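Predicted protein (Acinetobacter sp. RUH2624, PDB 4MEA) hydrolyses epoxides as a secreted, Cif-type epoxide hydrolase of the alpha/beta hydrolase fold and is regarded as a virulence factor. Local coordinates at residues 31-36 with 95-100; 38-43 with 49-54; 86-91 with 120-125. All blocks are in the same frame, centred on the assembly; numbering follows the deposited sequence. Where two conformers were deposited one is given.

Contact 1. Residues 31-36 with 95-100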
loop_
_atom_site.group_PDB
_atom_site.type_symbol
_atom_site.label_atom_id
_atom_site.label_comp_id
_atom_site.label_asym_id
_atom_site.label_seq_id
_atom_site.Cartn_x
_atom_site.Cartn_y
_atom_site.Cartn_z
ATOM N N TYR A 31 11.335 9.588 26.103
ATOM C CA TYR A 31 11.293 9.867 27.538
ATOM C C TYR A 31 12.478 10.720 27.975
ATOM O O TYR A 31 12.575 11.100 29.139
ATOM C CB TYR A 31 11.287 8.563 28.342
ATOM C CG TYR A 31 10.274 7.545 27.866
ATOM C CD1 TYR A 31 8.929 7.671 28.196
ATOM C CD2 TYR A 31 10.667 6.448 27.099
ATOM C CE1 TYR A 31 7.994 6.738 27.760
ATOM C CE2 TYR A 31 9.745 5.504 26.664
ATOM C CZ TYR A 31 8.404 5.660 26.996
ATOM O OH TYR A 31 7.478 4.738 26.569
ATOM N N ALA A 32 13.387 11.001 27.045
ATOM C CA ALA A 32 14.582 11.781 27.361
ATOM C C ALA A 32 14.420 13.234 26.936
ATOM O O ALA A 32 14.199 13.523 25.763
ATOM C CB ALA A 32 15.818 11.172 26.704
ATOM N N TYR A 33 14.515 14.147 27.895
ATOM C CA TYR A 33 14.377 15.584 27.654
ATOM C C TYR A 33 15.654 16.304 28.115
ATOM O O TYR A 33 16.072 16.098 29.249
ATOM C CB TYR A 33 13.170 16.117 28.444
ATOM C CG TYR A 33 12.019 15.127 28.546
ATOM C CD1 TYR A 33 11.160 14.919 27.472
ATOM C CD2 TYR A 33 11.797 14.396 29.711
ATOM C CE1 TYR A 33 10.113 14.009 27.546
ATOM C CE2 TYR A 33 10.745 13.482 29.795
ATOM C CZ TYR A 33 9.910 13.298 28.705
ATOM O OH TYR A 33 8.871 12.397 28.760
ATOM N N ALA A 34 16.243 17.149 27.274
ATOM C CA ALA A 34 17.482 17.833 27.643
ATOM C C ALA A 34 17.267 18.908 28.709
ATOM O O ALA A 34 16.149 19.400 28.897
ATOM C CB ALA A 34 18.155 18.421 26.410
ATOM N N LYS A 35 18.339 19.262 29.416
ATOM C CA LYS A 35 18.261 20.304 30.438
ATOM C C LYS A 35 17.680 21.573 29.819
ATOM O O LYS A 35 18.093 21.990 28.730
ATOM C CB LYS A 35 19.644 20.607 31.026
ATOM C CG LYS A 35 19.611 21.635 32.150
ATOM C CD LYS A 35 20.987 22.221 32.424
ATOM C CE LYS A 35 21.436 23.131 31.289
ATOM N NZ LYS A 35 22.739 23.788 31.590
ATOM N N GLY A 36 16.716 22.173 30.508
ATOM C CA GLY A 36 16.017 23.336 29.989
ATOM C C GLY A 36 14.593 22.991 29.591
ATOM O O GLY A 36 13.730 23.860 29.514
ATOM N N LEU A 95 -0.713 9.453 20.066
ATOM C CA LEU A 95 0.680 9.108 19.788
ATOM C C LEU A 95 1.641 9.552 20.889
ATOM O O LEU A 95 1.281 10.345 21.762
ATOM C CB LEU A 95 1.105 9.706 18.444
ATOM C CG LEU A 95 0.192 9.289 17.290
ATOM C CD1 LEU A 95 0.722 9.792 15.958
ATOM C CD2 LEU A 95 0.031 7.767 17.281
ATOM N N GLY A 96 2.871 9.047 20.844
ATOM C CA GLY A 96 3.845 9.368 21.872
ATOM C C GLY A 96 3.243 9.034 23.226
ATOM O O GLY A 96 2.766 7.917 23.437
ATOM N N GLN A 97 3.235 10.001 24.140
ATOM C CA GLN A 97 2.648 9.775 25.467
ATOM C C GLN A 97 1.258 10.398 25.633
ATOM O O GLN A 97 0.718 10.454 26.746
ATOM C CB GLN A 97 3.608 10.246 26.560
ATOM C CG GLN A 97 4.906 9.446 26.552
ATOM C CD GLN A 97 5.942 9.997 27.502
ATOM O OE1 GLN A 97 5.900 9.728 28.708
ATOM N NE2 GLN A 97 6.887 10.769 26.966
ATOM N N SER A 98 0.677 10.850 24.524
ATOM C CA SER A 98 -0.697 11.353 24.542
ATOM C C SER A 98 -1.697 10.204 24.485
ATOM O O SER A 98 -1.449 9.197 23.830
ATOM C CB SER A 98 -0.950 12.307 23.373
ATOM O OG SER A 98 -0.223 13.512 23.527
ATOM N N GLY A 99 -2.830 10.365 25.164
ATOM C CA GLY A 99 -3.901 9.379 25.113
ATOM C C GLY A 99 -4.732 9.446 23.836
ATOM O O GLY A 99 -4.695 10.447 23.113
ATOM N N PRO A 100 -5.504 8.382 23.560
ATOM C CA PRO A 100 -6.249 8.215 22.303
ATOM C C PRO A 100 -7.553 9.019 22.213
ATOM O O PRO A 100 -8.145 9.411 23.225
ATOM C CB PRO A 100 -6.576 6.722 22.309
ATOM C CG PRO A 100 -6.723 6.395 23.751
ATOM C CD PRO A 100 -5.663 7.212 24.446
#
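Tyr-31 and Gln-97 mark the nearest approach of two backbones without regular strand pairing, their CA atoms 8.9 Å apart; Gln-97 reaches out from a type II' beta turn, Leu-95 to Ser-98, closed by a bond from Ser-98 N to Leu-95 O. Its chain runs extended beyond CG (chi2 173°) and carries the terminal amide to two tyrosines. In one of the two modelled conformers of Tyr-33, NE2 donates to Tyr-33 OH at 3.1 Å along an almost straight N-H path of 167°, and the hydroxyl lies in the amide plane. The phenol ring and the amide are themselves nearly coplanar, and NE2 comes in at the edge of the Tyr-33 ring, near its plane. The turn belongs to the loop that follows strand 87-90 of the alpha/beta hydrolase sheet, whereas 31-36 is the lead into edge strand 37-44. Toward Tyr-31 the same amide is turned steeply: OE1 sits at the ring edge, 3.7 Å from CD1 of Tyr-31, in a packing contact. The hydroxyl of that ring is bound instead to Glu-228. In the same conformer Tyr-33 OH also has a weak hydrogen bond to Ser-39 OG, while Asp-91 OD2 accepts from Gln-97 N and helps to hold the turn.

Contact 2. Residues 38-43 with 49-54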
loop_
_atom_site.group_PDB
_atom_site.type_symbol
_atom_site.label_atom_id
_atom_site.label_comp_id
_atom_site.label_asym_id
_atom_site.label_seq_id
_atom_site.Cartn_x
_atom_site.Cartn_y
_atom_site.Cartn_z
ATOM N N SER A 38 10.971 20.710 30.013
ATOM C CA SER A 38 10.150 20.024 30.994
ATOM C C SER A 38 9.057 19.229 30.302
ATOM O O SER A 38 8.428 19.719 29.365
ATOM C CB SER A 38 9.527 21.034 31.962
ATOM O OG SER A 38 10.525 21.902 32.470
ATOM N N SER A 39 8.846 18.003 30.777
ATOM C CA SER A 39 7.786 17.131 30.292
ATOM C C SER A 39 6.529 17.324 31.133
ATOM O O SER A 39 6.578 17.253 32.358
ATOM C CB SER A 39 8.240 15.674 30.354
ATOM O OG SER A 39 7.176 14.793 30.050
ATOM N N LYS A 40 5.404 17.578 30.475
ATOM C CA LYS A 40 4.156 17.846 31.178
ATOM C C LYS A 40 2.985 17.225 30.444
ATOM O O LYS A 40 3.121 16.795 29.305
ATOM C CB LYS A 40 3.921 19.354 31.280
ATOM C CG LYS A 40 4.991 20.105 32.035
ATOM C CD LYS A 40 4.613 21.559 32.169
ATOM C CE LYS A 40 5.733 22.359 32.796
ATOM N NZ LYS A 40 5.302 23.760 33.079
ATOM N N PHE A 41 1.829 17.200 31.100
ATOM C CA PHE A 41 0.613 16.691 30.492
ATOM C C PHE A 41 -0.514 17.703 30.654
ATOM O O PHE A 41 -0.532 18.480 31.610
ATOM C CB PHE A 41 0.210 15.358 31.125
ATOM C CG PHE A 41 1.201 14.249 30.896
ATOM C CD1 PHE A 41 0.988 13.307 29.904
ATOM C CD2 PHE A 41 2.343 14.149 31.677
ATOM C CE1 PHE A 41 1.895 12.274 29.693
ATOM C CE2 PHE A 41 3.255 13.127 31.468
ATOM C CZ PHE A 41 3.026 12.183 30.475
ATOM N N ILE A 42 -1.455 17.694 29.717
ATOM C CA ILE A 42 -2.593 18.597 29.793
ATOM C C ILE A 42 -3.839 17.999 29.157
ATOM O O ILE A 42 -3.781 17.403 28.077
ATOM C CB ILE A 42 -2.292 19.965 29.149
ATOM C CG1 ILE A 42 -3.414 20.956 29.479
ATOM C CG2 ILE A 42 -2.108 19.816 27.641
ATOM C CD1 ILE A 42 -3.120 22.377 29.081
ATOM N N GLU A 43 -4.972 18.177 29.830
ATOM C CA GLU A 43 -6.230 17.627 29.349
ATOM C C GLU A 43 -6.903 18.625 28.412
ATOM O O GLU A 43 -6.991 19.820 28.715
ATOM C CB GLU A 43 -7.150 17.282 30.524
ATOM C CG GLU A 43 -8.246 16.284 30.179
ATOM C CD GLU A 43 -7.769 14.843 30.251
ATOM O OE1 GLU A 43 -8.372 13.984 29.578
ATOM O OE2 GLU A 43 -6.804 14.566 30.994
ATOM N N LEU A 49 -2.998 15.133 26.705
ATOM C CA LEU A 49 -1.863 15.331 25.807
ATOM C C LEU A 49 -0.553 15.448 26.579
ATOM O O LEU A 49 -0.489 16.085 27.640
ATOM C CB LEU A 49 -2.060 16.590 24.955
ATOM C CG LEU A 49 -3.302 16.704 24.068
ATOM C CD1 LEU A 49 -3.379 18.107 23.503
ATOM C CD2 LEU A 49 -3.294 15.675 22.944
ATOM N N HIS A 50 0.488 14.815 26.051
ATOM C CA HIS A 50 1.838 15.021 26.562
ATOM C C HIS A 50 2.521 16.108 25.736
ATOM O O HIS A 50 2.355 16.180 24.516
ATOM C CB HIS A 50 2.647 13.719 26.510
ATOM C CG HIS A 50 4.105 13.895 26.809
ATOM N ND1 HIS A 50 5.089 13.700 25.862
ATOM C CD2 HIS A 50 4.747 14.242 27.952
ATOM C CE1 HIS A 50 6.272 13.918 26.408
ATOM N NE2 HIS A 50 6.093 14.253 27.675
ATOM N N TYR A 51 3.280 16.967 26.398
ATOM C CA TYR A 51 4.084 17.930 25.671
ATOM C C TYR A 51 5.368 18.207 26.425
ATOM O O TYR A 51 5.506 17.847 27.596
ATOM C CB TYR A 51 3.304 19.224 25.421
ATOM C CG TYR A 51 2.953 20.026 26.668
ATOM C CD1 TYR A 51 3.711 21.136 27.039
ATOM C CD2 TYR A 51 1.856 19.691 27.453
ATOM C CE1 TYR A 51 3.391 21.888 28.174
ATOM C CE2 TYR A 51 1.531 20.430 28.597
ATOM C CZ TYR A 51 2.300 21.530 28.940
ATOM O OH TYR A 51 1.989 22.268 30.057
ATOM N N VAL A 52 6.297 18.849 25.735
ATOM C CA VAL A 52 7.570 19.252 26.295
ATOM C C VAL A 52 7.748 20.721 25.955
ATOM O O VAL A 52 7.470 21.140 24.832
ATOM C CB VAL A 52 8.722 18.417 25.680
ATOM C CG1 VAL A 52 10.080 18.939 26.127
ATOM C CG2 VAL A 52 8.547 16.946 26.043
ATOM N N GLU A 53 8.189 21.512 26.927
ATOM C CA GLU A 53 8.375 22.935 26.690
ATOM C C GLU A 53 9.680 23.445 27.283
ATOM O O GLU A 53 10.267 22.826 28.170
ATOM C CB GLU A 53 7.194 23.739 27.247
ATOM C CG GLU A 53 7.147 23.776 28.759
ATOM C CD GLU A 53 5.916 24.487 29.298
ATOM O OE1 GLU A 53 5.620 24.310 30.497
ATOM O OE2 GLU A 53 5.246 25.217 28.535
ATOM N N GLY A 54 10.135 24.582 26.773
ATOM C CA GLY A 54 11.357 25.188 27.250
ATOM C C GLY A 54 11.280 26.671 26.979
ATOM O O GLY A 54 10.404 27.123 26.240
HETATM O O HOH W 1 11.515 23.794 31.153
HETATM O O HOH W 2 0.265 21.363 31.948
#
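The Phe-41 ring has His-50 CD2 over one face, offset toward the rim, 3.7 Å from CZ of Phe-41; the two ring planes are inclined at 46°, neither stacked nor edge-to-face. At the edge of the imidazole, near its plane, Ser-39 OG hydrogen-bonds to His-50 NE2 at 2.7 Å. Both groups reach this bond with the first torsion swung away from the main-chain nitrogen, OG of Ser-39 at 173° and CG of His-50 at 171°. Asp-91 OD2 binds ND1, so the imidazole is gripped at both nitrogens and its rotation is fixed.

Among the residues that project from the other side of the sheet, the Tyr-51 ring carries Lys-40 CB over one face, a CH-pi contact 4.0 Å from the ring centroid, while CG2 of Ile-42 packs obliquely 3.8 Å from CE2 of Tyr-51. A water at the edge of this ring, in its plane, joins Tyr-51 OH to Phe-41 O. The extended Lys-40 chain continues past the phenol, and its NZ forms a salt bridge with Glu-53 OE1 at 2.7 Å, meeting the oxygen nearly along its C-O axis. The other carboxylate oxygen, OE2, pairs with Lys-86, so Glu-53 lies between two lysines, which would probably favour its charged form.

Paired backbone hydrogen bonds link Ser-38 with Glu-53, Lys-40 with Tyr-51 and Ile-42 with Leu-49. Ser-39 with Val-52 and Phe-41 with His-50 are the intervening non-hydrogen-bonded pairs. This regular antiparallel register belongs to the N-terminal beta hairpin, strands 37-44 and 47-54, that begins the mixed sheet of the alpha/beta hydrolase fold.

Contact 3. Residues 86-91 with 120-125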
loop_
_atom_site.group_PDB
_atom_site.type_symbol
_atom_site.label_atom_id
_atom_site.label_comp_id
_atom_site.label_asym_id
_atom_site.label_seq_id
_atom_site.Cartn_x
_atom_site.Cartn_y
_atom_site.Cartn_z
ATOM N N LYS A 86 9.776 30.880 23.830
ATOM C CA LYS A 86 9.045 29.775 24.421
ATOM C C LYS A 86 8.914 28.751 23.293
ATOM O O LYS A 86 8.578 29.111 22.162
ATOM C CB LYS A 86 7.666 30.235 24.878
ATOM C CG LYS A 86 6.821 29.147 25.502
ATOM C CD LYS A 86 7.307 28.831 26.906
ATOM C CE LYS A 86 6.306 27.984 27.665
ATOM N NZ LYS A 86 6.767 27.719 29.053
ATOM N N VAL A 87 9.227 27.492 23.584
ATOM C CA VAL A 87 9.129 26.431 22.580
ATOM C C VAL A 87 8.316 25.272 23.154
ATOM O O VAL A 87 8.550 24.836 24.279
ATOM C CB VAL A 87 10.521 25.948 22.076
ATOM C CG1 VAL A 87 11.216 27.041 21.274
ATOM C CG2 VAL A 87 11.417 25.498 23.247
ATOM N N ILE A 88 7.358 24.787 22.372
ATOM C CA ILE A 88 6.405 23.792 22.847
ATOM C C ILE A 88 6.245 22.708 21.792
ATOM O O ILE A 88 5.924 23.004 20.644
ATOM C CB ILE A 88 5.026 24.439 23.107
ATOM C CG1 ILE A 88 5.151 25.565 24.140
ATOM C CG2 ILE A 88 4.016 23.388 23.558
ATOM C CD1 ILE A 88 3.976 26.518 24.154
ATOM N N ALA A 89 6.492 21.458 22.171
ATOM C CA ALA A 89 6.298 20.343 21.247
ATOM C C ALA A 89 5.307 19.369 21.866
ATOM O O ALA A 89 5.529 18.848 22.960
ATOM C CB ALA A 89 7.628 19.651 20.936
ATOM N N ILE A 90 4.200 19.149 21.164
ATOM C CA ILE A 90 3.105 18.341 21.678
ATOM C C ILE A 90 3.027 17.007 20.947
ATOM O O ILE A 90 3.152 16.958 19.718
ATOM C CB ILE A 90 1.757 19.083 21.487
ATOM C CG1 ILE A 90 1.812 20.471 22.137
ATOM C CG2 ILE A 90 0.595 18.246 22.032
ATOM C CD1 ILE A 90 0.655 21.389 21.722
ATOM N N ASP A 91 2.819 15.929 21.703
ATOM C CA ASP A 91 2.528 14.620 21.125
ATOM C C ASP A 91 1.104 14.594 20.562
ATOM O O ASP A 91 0.148 14.887 21.283
ATOM C CB ASP A 91 2.661 13.516 22.181
ATOM C CG ASP A 91 4.099 13.177 22.494
ATOM O OD1 ASP A 91 4.986 13.581 21.708
ATOM O OD2 ASP A 91 4.342 12.489 23.518
ATOM N N LYS A 120 -3.664 27.098 23.575
ATOM C CA LYS A 120 -4.066 28.367 24.158
ATOM C C LYS A 120 -3.630 28.417 25.624
ATOM O O LYS A 120 -3.210 29.461 26.121
ATOM C CB LYS A 120 -5.578 28.581 24.016
ATOM C CG LYS A 120 -6.034 28.937 22.590
ATOM C CD LYS A 120 -5.593 30.343 22.199
ATOM C CE LYS A 120 -6.220 30.802 20.883
ATOM N NZ LYS A 120 -7.706 30.697 20.897
ATOM N N LYS A 121 -3.707 27.275 26.303
ATOM C CA LYS A 121 -3.356 27.207 27.726
ATOM C C LYS A 121 -1.848 27.161 27.962
ATOM O O LYS A 121 -1.340 27.793 28.893
ATOM C CB LYS A 121 -4.058 26.023 28.406
ATOM C CG LYS A 121 -5.558 26.230 28.558
ATOM C CD LYS A 121 -6.343 24.931 28.439
ATOM C CE LYS A 121 -6.540 24.251 29.782
ATOM N NZ LYS A 121 -7.403 23.039 29.649
ATOM N N ILE A 122 -1.126 26.427 27.122
ATOM C CA ILE A 122 0.316 26.282 27.316
ATOM C C ILE A 122 1.072 27.496 26.785
ATOM O O ILE A 122 2.017 27.974 27.412
ATOM C CB ILE A 122 0.865 25.038 26.600
ATOM C CG1 ILE A 122 0.175 23.774 27.099
ATOM C CG2 ILE A 122 2.370 24.933 26.790
ATOM C CD1 ILE A 122 0.359 22.591 26.149
ATOM N N ALA A 123 0.649 27.985 25.626
ATOM C CA ALA A 123 1.389 29.023 24.922
ATOM C C ALA A 123 0.920 30.402 25.354
ATOM O O ALA A 123 1.696 31.355 25.352
ATOM C CB ALA A 123 1.248 28.856 23.403
ATOM N N GLY A 124 -0.352 30.500 25.726
ATOM C CA GLY A 124 -0.910 31.768 26.156
ATOM C C GLY A 124 -1.692 32.442 25.048
ATOM O O GLY A 124 -2.028 31.813 24.041
ATOM N N LYS A 125 -1.962 33.732 25.219
ATOM C CA LYS A 125 -2.882 34.447 24.337
ATOM C C LYS A 125 -2.287 34.889 22.997
ATOM O O LYS A 125 -3.003 35.419 22.141
ATOM C CB LYS A 125 -3.519 35.619 25.085
ATOM C CG LYS A 125 -4.470 35.154 26.179
ATOM C CD LYS A 125 -4.966 36.296 27.037
ATOM C CE LYS A 125 -6.213 35.879 27.793
ATOM N NZ LYS A 125 -7.301 35.484 26.847
HETATM O O HOH W 3 3.749 27.321 29.423
#
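Apolar packing of a sheet strand against the C-terminal end of a helix joins Ile-88, on strand 87-90, to Ile-122 and Ala-123 at the close of helix 108-123. The CD1 methyl of Ile-88 does most of the touching: it lies 3.5 Å from Ile-122 CG2, tighter than usual for two carbons, and 3.7 Å from Ala-123 CB. The CG2 methyl of Ile-122 also faces the CG1 and CG2 branches of Ile-88, both at 3.9 Å, and thus rests on the whole fork of that side chain. In Ile-88 the CG1 branch stands opposite the carbonyl carbon (chi1 -59°), with CD1 extended beyond it toward the helix. The two isoleucines share this branch geometry but approach at a slant.

A polar link borders the hydrocarbon contact. One water donates to Ile-122 O at 2.7 Å and weakly accepts from Lys-86 NZ at 3.1 Å, giving a carbonyl at the helix end a partner; the stronger partner of the lysine is Glu-53, in a salt bridge. Gly-124 then leaves the helical path with positive phi. Tyr-51 and Glu-53 of strand 47-54 also touch Ile-122, extending the seat for the helix onto the next strand. Strand 87-90 runs parallel to 61-64 in the central sheet, and a helix packed against one face of the sheet in this way is part of the layered alpha/beta architecture of the alpha/beta hydrolase fold.

Contact 1 is a surface contact between loops, whereas contacts 2 and 3 are partly buried and both reach the central sheet, whose strands 47-54 and 87-90 are neighbours. Their chemistry follows their place: a hydrogen bond from a side-chain amide to a tyrosine hydroxyl in contact 1, a backbone ladder with polar and aromatic pairs in contact 2, and methyl packing in contact 3. Asp-91, just after the strand of contact 3, is bonded to residues of both other contacts, and its backbone O also takes a bond from Ser-98 OG. Along the chain, contact 2 is nested within the loop closed by contact 1, contact 3 follows it in series, and contacts 1 and 3 interleave.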